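GH127 beta-L-arabinofuranoside (Geobacillus stearothermophilus, PDB 4QK0) probably hydrolyses beta-L-arabinofuranosides, as a retaining-type glycoside hydrolase of family 127 would, releasing L-arabinose. Local coordinates at residues 304-309 with 383-388. Sequence-based numbering, arbitrary orientation.
Sequences MYITGG and NPLEVW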
loop_
_atom_site.group_PDB
_atom_site.type_symbol
_atom_site.label_atom_id
_atom_site.label_comp_id
_atom_site.label_asym_id
_atom_site.label_seq_id
_atom_site.Cartn_x
_atom_site.Cartn_y
_atom_site.Cartn_z
HETATM N N MSE A 304 13.371 -2.474 11.616
HETATM C CA MSE A 304 12.799 -3.555 12.346
HETATM C C MSE A 304 11.546 -3.114 13.050
HETATM O O MSE A 304 11.529 -2.066 13.659
HETATM C CB MSE A 304 13.789 -4.045 13.418
HETATM C CG MSE A 304 13.278 -5.240 14.147
HETATM SE SE MSE A 304 14.460 -5.838 15.645
HETATM C CE MSE A 304 14.215 -4.386 16.862
ATOM N N TYR A 305 10.508 -3.969 13.020
ATOM C CA TYR A 305 9.245 -3.702 13.722
ATOM C C TYR A 305 9.372 -4.009 15.196
ATOM O O TYR A 305 10.184 -4.821 15.610
ATOM C CB TYR A 305 8.127 -4.556 13.089
ATOM C CG TYR A 305 7.693 -4.080 11.671
ATOM C CD1 TYR A 305 6.773 -3.062 11.523
ATOM C CD2 TYR A 305 8.191 -4.664 10.546
ATOM C CE1 TYR A 305 6.371 -2.626 10.271
ATOM C CE2 TYR A 305 7.806 -4.227 9.294
ATOM C CZ TYR A 305 6.856 -3.204 9.165
ATOM O OH TYR A 305 6.501 -2.743 7.884
ATOM N N ILE A 306 8.479 -3.470 15.990
ATOM C CA ILE A 306 8.572 -3.651 17.398
ATOM C C ILE A 306 8.400 -5.142 17.798
ATOM O O ILE A 306 8.836 -5.533 18.851
ATOM C CB ILE A 306 7.592 -2.744 18.148
ATOM C CG1 ILE A 306 7.899 -2.716 19.638
ATOM C CG2 ILE A 306 6.159 -3.176 17.876
ATOM C CD1 ILE A 306 7.051 -1.762 20.452
ATOM N N THR A 307 7.787 -5.921 16.936
ATOM C CA THR A 307 7.589 -7.328 17.121
ATOM C C THR A 307 8.825 -8.195 16.770
ATOM O O THR A 307 8.781 -9.421 16.913
ATOM C CB THR A 307 6.458 -7.807 16.194
ATOM O OG1 THR A 307 6.745 -7.402 14.855
ATOM C CG2 THR A 307 5.148 -7.211 16.628
ATOM N N GLY A 308 9.895 -7.578 16.288
ATOM C CA GLY A 308 11.004 -8.332 15.744
ATOM C C GLY A 308 10.781 -8.711 14.290
ATOM O O GLY A 308 11.607 -9.331 13.678
ATOM N N GLY A 309 9.704 -8.234 13.684
ATOM C CA GLY A 309 9.504 -8.437 12.259
ATOM C C GLY A 309 10.448 -7.628 11.416
ATOM O O GLY A 309 10.828 -6.527 11.787
ATOM N N ASN A 383 3.166 -11.355 9.004
ATOM C CA ASN A 383 2.790 -11.001 10.358
ATOM C C ASN A 383 2.554 -9.501 10.505
ATOM O O ASN A 383 3.469 -8.735 10.873
ATOM C CB ASN A 383 3.839 -11.406 11.382
ATOM C CG ASN A 383 4.021 -12.886 11.424
ATOM O OD1 ASN A 383 4.785 -13.422 10.631
ATOM N ND2 ASN A 383 3.233 -13.565 12.248
ATOM N N PRO A 384 1.318 -9.070 10.292
ATOM C CA PRO A 384 1.043 -7.640 10.253
ATOM C C PRO A 384 0.963 -7.077 11.643
ATOM O O PRO A 384 0.805 -7.814 12.599
ATOM C CB PRO A 384 -0.301 -7.592 9.551
ATOM C CG PRO A 384 -0.973 -8.849 10.001
ATOM C CD PRO A 384 0.110 -9.877 10.069
ATOM N N LEU A 385 1.116 -5.763 11.763
ATOM C CA LEU A 385 0.936 -5.085 13.029
ATOM C C LEU A 385 -0.357 -4.330 13.121
ATOM O O LEU A 385 -0.690 -3.719 14.168
ATOM C CB LEU A 385 2.115 -4.139 13.296
ATOM C CG LEU A 385 3.358 -4.874 13.798
ATOM C CD1 LEU A 385 4.078 -5.602 12.663
ATOM C CD2 LEU A 385 4.227 -3.807 14.429
ATOM N N GLU A 386 -1.126 -4.393 12.046
ATOM C CA GLU A 386 -2.444 -3.730 12.006
ATOM C C GLU A 386 -3.307 -4.425 10.985
ATOM O O GLU A 386 -2.908 -4.605 9.841
ATOM C CB GLU A 386 -2.309 -2.274 11.651
ATOM C CG GLU A 386 -3.644 -1.565 11.430
ATOM C CD GLU A 386 -3.456 -0.073 11.237
ATOM O OE1 GLU A 386 -3.030 0.578 12.179
ATOM O OE2 GLU A 386 -3.656 0.441 10.113
ATOM N N VAL A 387 -4.494 -4.826 11.408
ATOM C CA VAL A 387 -5.421 -5.510 10.526
ATOM C C VAL A 387 -6.815 -4.892 10.604
ATOM O O VAL A 387 -7.367 -4.730 11.673
ATOM C CB VAL A 387 -5.510 -6.998 10.869
ATOM C CG1 VAL A 387 -6.519 -7.689 9.998
ATOM C CG2 VAL A 387 -4.179 -7.662 10.596
ATOM N N TRP A 388 -7.316 -4.529 9.424
ATOM C CA TRP A 388 -8.740 -4.213 9.166
ATOM C C TRP A 388 -9.169 -5.248 8.090
ATOM O O TRP A 388 -8.826 -5.084 6.951
ATOM C CB TRP A 388 -8.868 -2.755 8.679
ATOM C CG TRP A 388 -10.281 -2.270 8.346
ATOM C CD1 TRP A 388 -11.453 -2.839 8.721
ATOM C CD2 TRP A 388 -10.629 -1.111 7.561
ATOM N NE1 TRP A 388 -12.498 -2.108 8.229
ATOM C CE2 TRP A 388 -12.020 -1.044 7.516
ATOM C CE3 TRP A 388 -9.891 -0.133 6.901
ATOM C CZ2 TRP A 388 -12.698 -0.029 6.828
ATOM C CZ3 TRP A 388 -10.553 0.881 6.216
ATOM C CH2 TRP A 388 -11.932 0.929 6.187
HETATM O O HOH W 1 5.678 -8.908 12.967
#
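Leu385 meets Tyr305, Ile306 and Thr307 in a buried, mainly apolar contact within the GH127 catalytic domain, joining the loop after helix 286-302 to the residue just before strand 386-387. The loop contains a type I beta turn from Tyr305 to Gly308, closed by Gly308 N to Tyr305 O at 2.9 Å. With CG anti to its carbonyl carbon (chi1 -79°), Leu385 sends both methyls toward this turn. Leu385 CD1 lies 3.9 Å from Tyr305 CD1, approaching the ring obliquely, while Tyr305 OH bonds elsewhere, to Pro326 O. Leu385 CD2 reaches Ile306 CG2 at 4.0 Å, and the side chains of Thr307 and Leu385 reach toward each other, Thr307 CG2 lying 4.1 Å from the branch carbon Leu385 CG. Trp644 of strand 641-647 also packs on both Ile306 and Leu385, so the contact borders the sheet that strand 386-387 joins.

The polar link runs through water. Thr307 OG1, set between its backbone N and carbonyl carbon (chi1 53°), accepts from Gly309 N at 3.3 Å in an ST turn, with an N-H...O angle of 149°. The same OG1 lies 2.6 Å from a water that donates to Asn383 O at 3.0 Å. No direct hydrogen bond spans the segments: Leu385 meets the turn through van der Waals contacts with methyls and the Tyr305 ring, and one bridging water serves a buried hydroxyl and a carbonyl together.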